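Local coordinates for NAD nucleotidase (Haemophilus influenzae, PDB 3ZTV), which degrades NAD to adenosine and nicotinamide riboside in the periplasm, acting as both a pyrophosphatase and a zinc-dependent 5'-nucleotidase with highest activity on AMP, at residues T79-G82 with G83-A87; H103-D106 with A107-G111; D234-S238 with L239-V243; E263-A266 with Y267-V271. All coordinates share one frame; numbering follows the deposited sequence.

Interaction 1 (T79-G82 with G83-A87)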
ATOM      1  N   THR A  79      31.977  12.543   5.643  1.00  7.66           N
ATOM      2  CA  THR A  79      32.904  11.424   5.537  1.00  8.84           C
ATOM      3  C   THR A  79      33.908  11.343   6.684  1.00  9.12           C
ATOM      4  O   THR A  79      34.159  10.272   7.216  1.00 10.23           O
ATOM      5  CB  THR A  79      33.665  11.512   4.211  1.00  9.84           C
ATOM      6  OG1 THR A  79      32.727  11.718   3.144  1.00 13.46           O
ATOM      7  CG2 THR A  79      34.470  10.242   3.953  1.00 13.45           C
ATOM      8  N   LEU A  80      34.465  12.479   7.072  1.00  7.23           N
ATOM      9  CA  LEU A  80      35.558  12.471   8.043  1.00  7.81           C
ATOM     10  C   LEU A  80      35.083  12.542   9.482  1.00  8.41           C
ATOM     11  O   LEU A  80      35.878  12.354  10.410  1.00 10.34           O
ATOM     12  CB  LEU A  80      36.537  13.602   7.743  1.00  8.12           C
ATOM     13  CG  LEU A  80      37.165  13.503   6.355  1.00  9.09           C
ATOM     14  CD1 LEU A  80      38.013  14.731   6.046  1.00 10.37           C
ATOM     15  CD2 LEU A  80      38.000  12.238   6.233  1.00 11.66           C
ATOM     16  N   PHE A  81      33.783  12.791   9.672  1.00  8.30           N
ATOM     17  CA  PHE A  81      33.224  12.964  11.010  1.00  8.78           C
ATOM     18  C   PHE A  81      32.059  12.035  11.345  1.00  7.93           C
ATOM     19  O   PHE A  81      31.588  12.037  12.479  1.00  9.90           O
ATOM     20  CB  PHE A  81      32.818  14.424  11.244  1.00  8.94           C
ATOM     21  CG  PHE A  81      33.959  15.385  11.090  1.00  8.54           C
ATOM     22  CD1 PHE A  81      34.876  15.560  12.119  1.00 10.56           C
ATOM     23  CD2 PHE A  81      34.151  16.076   9.908  1.00  8.03           C
ATOM     24  CE1 PHE A  81      35.960  16.426  11.978  1.00 11.87           C
ATOM     25  CE2 PHE A  81      35.225  16.944   9.759  1.00 10.27           C
ATOM     26  CZ  PHE A  81      36.129  17.120  10.798  1.00 11.36           C
ATOM     27  N   GLY A  82      31.586  11.261  10.368  1.00  9.89           N
ATOM     28  CA  GLY A  82      30.505  10.313  10.597  1.00 10.11           C
ATOM     29  C   GLY A  82      29.216  10.945  11.090  1.00 10.96           C
ATOM     30  O   GLY A  82      28.438  10.293  11.789  1.00 13.10           O
ATOM     31  N   GLY A  83      28.982  12.209  10.742  1.00  9.05           N
ATOM     32  CA  GLY A  83      27.749  12.881  11.122  1.00 10.58           C
ATOM     33  C   GLY A  83      27.854  13.818  12.312  1.00  8.80           C
ATOM     34  O   GLY A  83      26.935  14.604  12.560  1.00  9.54           O
ATOM     35  N   SER A  84      28.968  13.754  13.043  1.00  9.26           N
ATOM     36  CA  SER A  84      29.110  14.565  14.253  1.00  8.64           C
ATOM     37  C   SER A  84      29.170  16.068  13.965  1.00  8.97           C
ATOM     38  O   SER A  84      28.706  16.870  14.770  1.00  9.81           O
ATOM     39  CB  SER A  84      30.315  14.127  15.084  1.00 12.52           C
ATOM     40  OG  SER A  84      31.520  14.423  14.421  1.00 14.45           O
ATOM     41  N   ALA A  85      29.757  16.454  12.834  1.00  7.36           N
ATOM     42  CA  ALA A  85      29.811  17.866  12.464  1.00  7.88           C
ATOM     43  C   ALA A  85      28.415  18.386  12.125  1.00  7.21           C
ATOM     44  O   ALA A  85      28.029  19.484  12.539  1.00  7.18           O
ATOM     45  CB  ALA A  85      30.757  18.076  11.298  1.00  9.07           C
ATOM     46  N   ASP A  86      27.652  17.576  11.396  1.00  7.33           N
ATOM     47  CA  ASP A  86      26.279  17.929  11.053  1.00  6.37           C
ATOM     48  C   ASP A  86      25.426  18.020  12.306  1.00  6.84           C
ATOM     49  O   ASP A  86      24.655  18.966  12.468  1.00  6.53           O
ATOM     50  CB  ASP A  86      25.700  16.926  10.058  1.00  7.04           C
ATOM     51  CG  ASP A  86      26.348  17.035   8.701  1.00  7.21           C
ATOM     52  OD1 ASP A  86      26.172  18.091   8.059  1.00  8.21           O
ATOM     53  OD2 ASP A  86      27.041  16.085   8.280  1.00  7.62           O
ATOM     54  N   ALA A  87      25.560  17.052  13.210  1.00  7.26           N
ATOM     55  CA  ALA A  87      24.814  17.101  14.462  1.00  8.34           C
ATOM     56  C   ALA A  87      25.133  18.366  15.252  1.00  8.14           C
ATOM     57  O   ALA A  87      24.234  18.992  15.823  1.00  8.71           O
ATOM     58  CB  ALA A  87      25.067  15.842  15.308  1.00  8.19           C
TER
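Phe81 O takes the amide of Ser84, Ser84 N lying 3.2 Å from it with the N-H aimed almost straight, at 168°. This bond closes the tight turn between the two residues. The hydroxyl of the same serine comes close as well, Ser84 OG being 3.1 Å from Phe81 O. Its first torsion (68°) sets OG between backbone N and carbonyl carbon, which folds the hydroxyl back over the turn until Ser84 OG is 3.4 Å from Phe81 CB. The short serine side chain thus places its one polar atom against the start of the phenylalanine side chain and near the carbonyl that its own amide holds.

Gly82 and Gly83 hold the two corners. Both have positive phi, and at Gly83 (phi 101°) a beta carbon would be pressed against the carbonyl oxygen of Gly82, so glycine is well suited to the place. Gly83 is also the N-cap: its carbonyl accepts the i+4 bond of the first helical turn, with Ala87 N 2.9 Å from Gly83 O. The small methyl of Ala85 turns back toward the loop and meets the base of the aromatic ring obliquely, Ala85 CB being 4.2 Å from Phe81 CD2.

Beyond this, the Phe81 ring meets Tyr346 of helix 337-353 edge to face. Asp86 bonds His21 and Ser23, which flank the zinc ligand His22 in sequence. A type I' turn on a Gly-Gly pair thus launches helix 84-93 of the calcineurin-like phosphoesterase domain.

Interaction 2 (H103-D106 with A107-G111)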
ATOM      1  N   HIS A 103      19.252   9.680   2.411  1.00  5.05           N
ATOM      2  CA  HIS A 103      20.693   9.542   2.622  1.00  4.44           C
ATOM      3  C   HIS A 103      21.069   9.294   4.075  1.00  5.40           C
ATOM      4  O   HIS A 103      22.192   8.881   4.362  1.00  6.24           O
ATOM      5  CB  HIS A 103      21.450  10.740   2.052  1.00  6.26           C
ATOM      6  CG  HIS A 103      21.558  10.720   0.564  1.00  5.70           C
ATOM      7  ND1 HIS A 103      20.658  11.349  -0.261  1.00  7.91           N
ATOM      8  CD2 HIS A 103      22.472  10.145  -0.250  1.00  6.10           C
ATOM      9  CE1 HIS A 103      21.013  11.170  -1.520  1.00  4.11           C
ATOM     10  NE2 HIS A 103      22.108  10.430  -1.540  1.00 10.41           N
ATOM     11  N   GLU A 104      20.136   9.505   4.995  1.00  5.26           N
ATOM     12  CA  GLU A 104      20.376   9.153   6.385  1.00  6.31           C
ATOM     13  C   GLU A 104      20.729   7.667   6.547  1.00  6.24           C
ATOM     14  O   GLU A 104      21.346   7.286   7.542  1.00  6.60           O
ATOM     15  CB  GLU A 104      19.168   9.522   7.254  1.00  7.12           C
ATOM     16  CG  GLU A 104      19.281  10.893   7.940  1.00  7.47           C
ATOM     17  CD  GLU A 104      19.218  12.070   6.985  1.00  6.53           C
ATOM     18  OE1 GLU A 104      18.281  12.125   6.166  1.00  6.87           O
ATOM     19  OE2 GLU A 104      20.088  12.960   7.054  1.00  7.86           O
ATOM     20  N   PHE A 105      20.360   6.838   5.566  1.00  5.68           N
ATOM     21  CA  PHE A 105      20.646   5.403   5.614  1.00  6.31           C
ATOM     22  C   PHE A 105      21.833   4.960   4.736  1.00  7.56           C
ATOM     23  O   PHE A 105      22.079   3.759   4.607  1.00  9.09           O
ATOM     24  CB  PHE A 105      19.385   4.603   5.250  1.00  7.33           C
ATOM     25  CG  PHE A 105      18.322   4.647   6.310  1.00  6.37           C
ATOM     26  CD1 PHE A 105      18.380   3.794   7.400  1.00  7.67           C
ATOM     27  CD2 PHE A 105      17.268   5.551   6.228  1.00  6.46           C
ATOM     28  CE1 PHE A 105      17.403   3.829   8.388  1.00  7.45           C
ATOM     29  CE2 PHE A 105      16.291   5.593   7.215  1.00  6.82           C
ATOM     30  CZ  PHE A 105      16.357   4.725   8.290  1.00  6.76           C
ATOM     31  N   ASP A 106      22.566   5.908   4.143  1.00  6.84           N
ATOM     32  CA  ASP A 106      23.655   5.556   3.213  1.00  8.94           C
ATOM     33  C   ASP A 106      24.759   4.686   3.821  1.00  9.84           C
ATOM     34  O   ASP A 106      25.385   3.900   3.105  1.00 11.33           O
ATOM     35  CB  ASP A 106      24.301   6.812   2.626  1.00  9.11           C
ATOM     36  CG  ASP A 106      23.511   7.402   1.468  1.00  8.02           C
ATOM     37  OD1 ASP A 106      22.366   6.944   1.193  1.00  9.12           O
ATOM     38  OD2 ASP A 106      24.043   8.342   0.841  1.00  8.16           O
ATOM     39  N   ALA A 107      25.009   4.847   5.117  1.00  8.13           N
ATOM     40  CA  ALA A 107      26.018   4.053   5.818  1.00  7.90           C
ATOM     41  C   ALA A 107      25.353   3.042   6.757  1.00  9.43           C
ATOM     42  O   ALA A 107      25.895   2.696   7.809  1.00  9.05           O
ATOM     43  CB  ALA A 107      26.999   4.969   6.568  1.00 10.40           C
ATOM     44  N   GLY A 108      24.165   2.579   6.374  1.00  8.84           N
ATOM     45  CA  GLY A 108      23.463   1.571   7.148  1.00  8.96           C
ATOM     46  C   GLY A 108      22.861   2.092   8.434  1.00  7.61           C
ATOM     47  O   GLY A 108      22.928   3.287   8.723  1.00  8.04           O
ATOM     48  N   ASN A 109      22.263   1.200   9.216  1.00  7.43           N
ATOM     49  CA  ASN A 109      21.713   1.601  10.500  1.00  9.51           C
ATOM     50  C   ASN A 109      22.815   2.140  11.397  1.00  8.78           C
ATOM     51  O   ASN A 109      22.602   3.041  12.210  1.00  8.12           O
ATOM     52  CB  ASN A 109      21.034   0.420  11.190  1.00  9.39           C
ATOM     53  CG  ASN A 109      19.772  -0.046  10.481  1.00  8.49           C
ATOM     54  OD1 ASN A 109      19.384   0.473   9.439  1.00  8.35           O
ATOM     55  ND2 ASN A 109      19.131  -1.058  11.055  1.00  9.24           N
ATOM     56  N   GLU A 110      23.996   1.539  11.257  1.00 10.42           N
ATOM     57  CA  GLU A 110      25.176   1.928  12.013  1.00 12.53           C
ATOM     58  C   GLU A 110      25.525   3.401  11.776  1.00  9.12           C
ATOM     59  O   GLU A 110      25.765   4.159  12.717  1.00  9.81           O
ATOM     60  CB  GLU A 110      26.354   1.027  11.621  1.00 13.17           C
ATOM     61  CG  GLU A 110      26.184  -0.456  11.981  1.00 18.48           C
ATOM     62  CD  GLU A 110      25.191  -1.215  11.096  1.00 19.68           C
ATOM     63  OE1 GLU A 110      24.875  -0.770   9.966  1.00 14.49           O
ATOM     64  OE2 GLU A 110      24.740  -2.293  11.541  1.00 25.75           O
ATOM     65  N   GLY A 111      25.526   3.810  10.513  1.00  8.35           N
ATOM     66  CA  GLY A 111      25.809   5.193  10.181  1.00  8.68           C
ATOM     67  C   GLY A 111      24.749   6.149  10.702  1.00  9.72           C
ATOM     68  O   GLY A 111      25.066   7.246  11.159  1.00  9.83           O
TER
HETATM   69  O   HOH W   1      23.678   5.708   7.445  1.00  8.32           O
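Phe105, Asp106 and Ala107 carry this turn, closed by the amide of Gly108, whose N lies 3.0 Å from Phe105 O. Asp106 and Ala107 occupy the two corners of a type I beta turn, and Asp106 uses OD1 to bond Ser168 OG. Ala107 packs its methyl on the first turn of the helix beyond, Ala107 CB standing 3.8 Å from Gly111 CA; glycine there gives the methyl space to lie close. The turn directly follows the Gly-Asn-His-Glu sequence of residues 101-104, a signature of metallophosphoesterases, in which Asn102 binds zinc and Glu104 grips the backbone of Gly101 and of the segment around the zinc ligand Asp70. A water sits inside the bend. It donates to Glu104 O and Gly108 O and accepts from Ala107 N, each at 2.8 Å, so one water ties together three backbone groups on the two sides of the bend. The Phe105 ring, its CG beside the backbone N (chi1 -71°), offers its edge to the amide of Asn109, with Phe105 CD1 4.0 Å from Asn109 OD1 and the two planes 65° apart. That oxygen also accepts the amide of Gly171, which fixes the rotation of the Asn109 side chain.

Interaction 3 (D234-S238 with L239-V243)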
ATOM      1  N   ASP A 234       9.149  36.304  -7.992  1.00  8.16           N
ATOM      2  CA  ASP A 234       9.632  37.166  -9.068  1.00  8.49           C
ATOM      3  C   ASP A 234      11.025  37.733  -8.818  1.00  8.54           C
ATOM      4  O   ASP A 234      11.816  37.840  -9.750  1.00  9.44           O
ATOM      5  CB  ASP A 234       8.627  38.281  -9.370  1.00 10.89           C
ATOM      6  CG  ASP A 234       7.368  37.760 -10.035  1.00 12.56           C
ATOM      7  OD1 ASP A 234       7.412  36.651 -10.618  1.00 14.36           O
ATOM      8  OD2 ASP A 234       6.336  38.459  -9.971  1.00 14.05           O
ATOM      9  N   GLU A 235      11.320  38.105  -7.576  1.00  7.91           N
ATOM     10  CA  GLU A 235      12.667  38.570  -7.231  1.00  9.40           C
ATOM     11  C   GLU A 235      13.731  37.536  -7.603  1.00  9.05           C
ATOM     12  O   GLU A 235      14.725  37.856  -8.252  1.00 10.31           O
ATOM     13  CB  GLU A 235      12.778  38.897  -5.739  1.00 10.18           C
ATOM     14  CG  GLU A 235      12.311  40.294  -5.333  1.00 12.17           C
ATOM     15  CD  GLU A 235      12.723  40.655  -3.909  1.00 13.04           C
ATOM     16  OE1 GLU A 235      13.208  39.760  -3.177  1.00 13.97           O
ATOM     17  OE2 GLU A 235      12.576  41.834  -3.510  1.00 14.02           O
ATOM     18  N   LEU A 236      13.529  36.290  -7.199  1.00  8.34           N
ATOM     19  CA  LEU A 236      14.532  35.267  -7.473  1.00  7.54           C
ATOM     20  C   LEU A 236      14.583  34.904  -8.958  1.00  8.75           C
ATOM     21  O   LEU A 236      15.657  34.606  -9.498  1.00  9.23           O
ATOM     22  CB  LEU A 236      14.289  34.036  -6.597  1.00  7.01           C
ATOM     23  CG  LEU A 236      14.322  34.313  -5.088  1.00  7.76           C
ATOM     24  CD1 LEU A 236      14.229  32.992  -4.321  1.00  8.28           C
ATOM     25  CD2 LEU A 236      15.575  35.088  -4.660  1.00  9.55           C
ATOM     26  N   ARG A 237      13.438  34.967  -9.636  1.00  8.87           N
ATOM     27  CA  ARG A 237      13.423  34.772 -11.084  1.00  8.61           C
ATOM     28  C   ARG A 237      14.247  35.850 -11.794  1.00  9.50           C
ATOM     29  O   ARG A 237      14.913  35.563 -12.791  1.00 12.50           O
ATOM     30  CB  ARG A 237      11.993  34.773 -11.627  1.00 10.31           C
ATOM     31  CG  ARG A 237      11.183  33.584 -11.180  1.00 10.42           C
ATOM     32  CD  ARG A 237       9.751  33.627 -11.714  1.00 13.23           C
ATOM     33  NE  ARG A 237       9.007  32.529 -11.111  1.00 14.28           N
ATOM     34  CZ  ARG A 237       8.090  32.663 -10.162  1.00 11.77           C
ATOM     35  NH1 ARG A 237       7.715  33.865  -9.729  1.00 11.93           N
ATOM     36  NH2 ARG A 237       7.513  31.578  -9.669  1.00 13.20           N
ATOM     37  N   SER A 238      14.225  37.074 -11.269  1.00  9.37           N
ATOM     38  CA  SER A 238      14.938  38.184 -11.910  1.00  9.61           C
ATOM     39  C   SER A 238      16.454  37.984 -11.867  1.00 10.52           C
ATOM     40  O   SER A 238      17.186  38.552 -12.684  1.00 12.28           O
ATOM     41  CB  SER A 238      14.560  39.524 -11.268  1.00 11.42           C
ATOM     42  OG  SER A 238      15.225  39.734 -10.030  1.00 13.34           O
ATOM     43  N   LEU A 239      16.918  37.178 -10.918  1.00 10.30           N
ATOM     44  CA  LEU A 239      18.336  36.859 -10.786  1.00 10.32           C
ATOM     45  C   LEU A 239      18.700  35.597 -11.558  1.00  9.00           C
ATOM     46  O   LEU A 239      19.850  35.142 -11.524  1.00 10.38           O
ATOM     47  CB  LEU A 239      18.697  36.679  -9.314  1.00 10.28           C
ATOM     48  CG  LEU A 239      18.595  37.891  -8.398  1.00 11.02           C
ATOM     49  CD1 LEU A 239      18.867  37.489  -6.957  1.00 13.60           C
ATOM     50  CD2 LEU A 239      19.567  38.976  -8.857  1.00 13.38           C
ATOM     51  N   LYS A 240      17.721  35.028 -12.253  1.00 10.08           N
ATOM     52  CA  LYS A 240      17.928  33.812 -13.030  1.00 11.72           C
ATOM     53  C   LYS A 240      18.383  32.628 -12.166  1.00 11.59           C
ATOM     54  O   LYS A 240      19.112  31.736 -12.616  1.00 14.29           O
ATOM     55  CB  LYS A 240      18.864  34.072 -14.215  1.00 14.75           C
ATOM     56  CG  LYS A 240      18.301  35.112 -15.177  1.00 17.92           C
ATOM     57  CD  LYS A 240      19.006  35.098 -16.525  1.00 26.38           C
ATOM     58  CE  LYS A 240      18.464  36.200 -17.428  1.00 29.68           C
ATOM     59  NZ  LYS A 240      19.086  36.183 -18.782  1.00 34.14           N
ATOM     60  N   LEU A 241      17.935  32.630 -10.914  1.00 10.69           N
ATOM     61  CA  LEU A 241      18.030  31.448 -10.066  1.00  9.41           C
ATOM     62  C   LEU A 241      17.080  30.369 -10.597  1.00  9.24           C
ATOM     63  O   LEU A 241      16.113  30.679 -11.293  1.00 10.50           O
ATOM     64  CB  LEU A 241      17.706  31.818  -8.618  1.00 10.33           C
ATOM     65  CG  LEU A 241      18.794  32.658  -7.939  1.00  9.37           C
ATOM     66  CD1 LEU A 241      18.251  33.389  -6.719  1.00 11.28           C
ATOM     67  CD2 LEU A 241      20.024  31.818  -7.585  1.00 11.23           C
ATOM     68  N   PRO A 242      17.354  29.095 -10.278  1.00  9.42           N
ATOM     69  CA  PRO A 242      16.586  27.993 -10.874  1.00  9.97           C
ATOM     70  C   PRO A 242      15.243  27.737 -10.175  1.00  8.57           C
ATOM     71  O   PRO A 242      14.981  26.664  -9.598  1.00  9.38           O
ATOM     72  CB  PRO A 242      17.537  26.802 -10.741  1.00 10.85           C
ATOM     73  CG  PRO A 242      18.331  27.112  -9.522  1.00 10.19           C
ATOM     74  CD  PRO A 242      18.532  28.610  -9.536  1.00  9.22           C
ATOM     75  N   VAL A 243      14.372  28.734 -10.253  1.00  8.12           N
ATOM     76  CA  VAL A 243      13.068  28.663  -9.605  1.00 10.10           C
ATOM     77  C   VAL A 243      12.166  27.663 -10.319  1.00  9.60           C
ATOM     78  O   VAL A 243      11.940  27.770 -11.527  1.00 12.57           O
ATOM     79  CB  VAL A 243      12.395  30.039  -9.577  1.00  8.78           C
ATOM     80  CG1 VAL A 243      11.001  29.924  -8.976  1.00 10.46           C
ATOM     81  CG2 VAL A 243      13.244  31.025  -8.792  1.00 10.59           C
TER
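The short helix 234-238 ends in a Schellman motif. Lys240, with phi +60°, turns the chain out of the helix, and its amide reaches back so that Lys240 N lies 2.9 Å from Arg237 O. The longer bond of the pair is weak, Leu241 N being 3.3 Å from Leu236 O; Leu236 O also receives Leu239 N at 3.2 Å, so one carbonyl serves two amides. Ser238 adds a side-chain tie: its first torsion (78°) swings the hydroxyl back along the helix, and Ser238 OG donates to Glu235 O at 2.6 Å.

On the buried flank, the branch of Leu236 crosses that of Leu241, CD2 of Leu236 meeting CD1 of Leu241 at 3.8 Å. Val243 follows alongside, its CG2 lying 3.9 Å from Leu236 CB. Its other methyl, Val243 CG1, comes within 3.9 Å of Arg237 NE. Arg237 stretches across the valine at about a right angle; its charge is met by Asp234, Arg237 NH1 lying 2.9 Å from Asp234 OD1, and by Glu246 at NH2. Leu239 and Leu241 pack toward strand 28-34, while Lys240 carries its chain to the surface. The contact of Leu236 with Leu241, four residues before and one after Lys240, is the hydrophobic one typical of a Schellman C-cap.

Interaction 4 (E263-A266 with Y267-V271)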
ATOM      1  N   GLU A 263       9.317  23.643  -0.593  1.00  5.20           N
ATOM      2  CA  GLU A 263      10.673  23.158  -0.335  1.00  4.06           C
ATOM      3  C   GLU A 263      11.603  24.374  -0.258  1.00  4.86           C
ATOM      4  O   GLU A 263      11.211  25.496  -0.644  1.00  6.13           O
ATOM      5  CB  GLU A 263      11.111  22.214  -1.459  1.00  5.37           C
ATOM      6  CG  GLU A 263      12.350  21.386  -1.165  1.00  5.74           C
ATOM      7  CD  GLU A 263      12.546  20.241  -2.137  1.00  6.53           C
ATOM      8  OE1 GLU A 263      12.043  20.293  -3.272  1.00  7.77           O
ATOM      9  OE2 GLU A 263      13.216  19.260  -1.763  1.00  7.22           O
ATOM     10  N   GLY A 264      12.826  24.149   0.230  1.00  4.74           N
ATOM     11  CA  GLY A 264      13.810  25.205   0.423  1.00  6.29           C
ATOM     12  C   GLY A 264      15.119  24.957  -0.315  1.00  4.66           C
ATOM     13  O   GLY A 264      16.214  25.102   0.246  1.00  5.68           O
ATOM     14  N   TRP A 265      15.013  24.605  -1.593  1.00  5.62           N
ATOM     15  CA  TRP A 265      16.196  24.378  -2.430  1.00  5.69           C
ATOM     16  C   TRP A 265      17.056  23.263  -1.813  1.00  4.58           C
ATOM     17  O   TRP A 265      16.520  22.190  -1.511  1.00  4.97           O
ATOM     18  CB  TRP A 265      16.967  25.692  -2.651  1.00  5.73           C
ATOM     19  CG  TRP A 265      17.746  25.763  -3.946  1.00  6.27           C
ATOM     20  CD1 TRP A 265      17.780  24.829  -4.940  1.00  7.63           C
ATOM     21  CD2 TRP A 265      18.580  26.846  -4.384  1.00  6.06           C
ATOM     22  NE1 TRP A 265      18.594  25.259  -5.966  1.00  8.29           N
ATOM     23  CE2 TRP A 265      19.093  26.496  -5.649  1.00  7.12           C
ATOM     24  CE3 TRP A 265      18.935  28.081  -3.829  1.00  5.83           C
ATOM     25  CZ2 TRP A 265      19.960  27.333  -6.363  1.00  8.36           C
ATOM     26  CZ3 TRP A 265      19.788  28.906  -4.533  1.00  8.47           C
ATOM     27  CH2 TRP A 265      20.300  28.524  -5.785  1.00  9.27           C
ATOM     28  N   ALA A 266      18.359  23.479  -1.627  1.00  5.33           N
ATOM     29  CA  ALA A 266      19.232  22.492  -0.993  1.00  5.01           C
ATOM     30  C   ALA A 266      20.558  23.134  -0.604  1.00  4.56           C
ATOM     31  O   ALA A 266      20.785  24.322  -0.856  1.00  5.79           O
ATOM     32  CB  ALA A 266      19.467  21.304  -1.930  1.00  6.81           C
ATOM     33  N   TYR A 267      21.426  22.329   0.014  1.00  4.77           N
ATOM     34  CA  TYR A 267      22.839  22.677   0.250  1.00  5.32           C
ATOM     35  C   TYR A 267      23.018  23.967   1.060  1.00  5.10           C
ATOM     36  O   TYR A 267      23.859  24.819   0.733  1.00  5.95           O
ATOM     37  CB  TYR A 267      23.636  22.736  -1.065  1.00  7.22           C
ATOM     38  CG  TYR A 267      23.662  21.451  -1.876  1.00  6.63           C
ATOM     39  CD1 TYR A 267      23.273  20.233  -1.326  1.00  7.14           C
ATOM     40  CD2 TYR A 267      24.094  21.459  -3.195  1.00 11.53           C
ATOM     41  CE1 TYR A 267      23.297  19.058  -2.081  1.00  8.66           C
ATOM     42  CE2 TYR A 267      24.137  20.294  -3.948  1.00 11.83           C
ATOM     43  CZ  TYR A 267      23.733  19.095  -3.382  1.00  9.66           C
ATOM     44  OH  TYR A 267      23.758  17.928  -4.121  1.00 12.06           O
ATOM     45  N   SER A 268      22.230  24.083   2.127  1.00  6.04           N
ATOM     46  CA  SER A 268      22.238  25.208   3.069  1.00  6.14           C
ATOM     47  C   SER A 268      22.035  26.591   2.435  1.00  5.80           C
ATOM     48  O   SER A 268      22.446  27.589   3.011  1.00  6.74           O
ATOM     49  CB  SER A 268      23.454  25.168   4.029  1.00  6.93           C
ATOM     50  OG  SER A 268      24.700  25.207   3.357  1.00  8.29           O
ATOM     51  N   ALA A 269      21.337  26.657   1.299  1.00  5.12           N
ATOM     52  CA  ALA A 269      21.237  27.919   0.552  1.00  5.59           C
ATOM     53  C   ALA A 269      20.064  28.807   0.943  1.00  6.08           C
ATOM     54  O   ALA A 269      20.127  30.021   0.714  1.00  6.83           O
ATOM     55  CB  ALA A 269      21.181  27.644  -0.944  1.00  7.90           C
ATOM     56  N   VAL A 270      19.020  28.213   1.528  1.00  5.31           N
ATOM     57  CA  VAL A 270      17.749  28.920   1.728  1.00  5.55           C
ATOM     58  C   VAL A 270      17.161  28.634   3.091  1.00  5.83           C
ATOM     59  O   VAL A 270      17.194  27.488   3.563  1.00  6.47           O
ATOM     60  CB  VAL A 270      16.705  28.508   0.636  1.00  6.55           C
ATOM     61  CG1 VAL A 270      15.262  28.885   1.034  1.00  6.88           C
ATOM     62  CG2 VAL A 270      17.071  29.136  -0.700  1.00  7.48           C
ATOM     63  N   VAL A 271      16.618  29.675   3.716  1.00  6.21           N
ATOM     64  CA  VAL A 271      15.704  29.505   4.836  1.00  5.64           C
ATOM     65  C   VAL A 271      14.311  29.894   4.347  1.00  5.22           C
ATOM     66  O   VAL A 271      14.091  31.046   3.954  1.00  6.17           O
ATOM     67  CB  VAL A 271      16.119  30.359   6.051  1.00  5.72           C
ATOM     68  CG1 VAL A 271      14.987  30.420   7.083  1.00  7.53           C
ATOM     69  CG2 VAL A 271      17.398  29.810   6.683  1.00  6.43           C
TER
HETATM   70  O   HOH W   2      17.352  24.794   2.732  1.00  7.61           O
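The indole of Trp265 is met at its edge by Val270, whose CG2 lies in the ring plane 3.8 Å from Trp265 CE3. The methyl of Ala269 approaches the same corner obliquely, Ala269 CB being 3.7 Å from Trp265 CE3. With CG roughly opposite the backbone N (chi1 -152°), the torsion brings the CE3 corner of the ring to Ala269 and Val270, and the two side chains, Trp265 and Val270, cross at about a right angle. The single methyl of Ala269 and one of the two methyls of Val270 thus converge on one indole carbon. The second ring, that of Tyr267, stacks on Tyr24 and meets His228 steeply, while its CD1 lies 4.0 Å from Ala266 CB.

Just after Trp265 the chain makes a type I' beta turn from Ala266 to Ala269, with Tyr267 at its first corner, closed by Ala269 N at 3.2 Å from Ala266 O (144° at the hydrogen). Tyr267 and Ser268 both take positive phi at its corners, and Trp265 has phi 59° too, so the chain reverses within a few residues. This bend carries it from strand 258-263 in one sheet to strand 270-278 in the other, as in the two-sheet phosphoesterase core. Gly264, lacking a side chain, comes close to Val270: Gly264 O is 3.5 Å from Val270 CB. A water joins the two arms, donating to Gly264 O and to Val270 O at 2.8 Å each. Ala266 and Tyr267 lie about 4 Å, side chain to side chain, from the zinc ligands Asp20 and His22 respectively.

In the fold
The four contacts follow one another along the chain, each closing before the next begins. Interactions 1 and 2, with centres about 12 Å apart, open helices 84-93 and 108-116 of the phosphoesterase domain, strand 97-99 of the seven-stranded sheet coming between them. Interactions 3 and 4 touch: Trp265 packs on Leu241 and Pro242, so the C-cap of helix 234-238 rests against the bend that joins the two sheets. Interactions 2 and 3 lie on opposite sides of the chain's centre, about 35 Å apart between centres. Interactions 2 and 4 both adjoin residues of the zinc site, whereas interaction 3 is structural packing away from it.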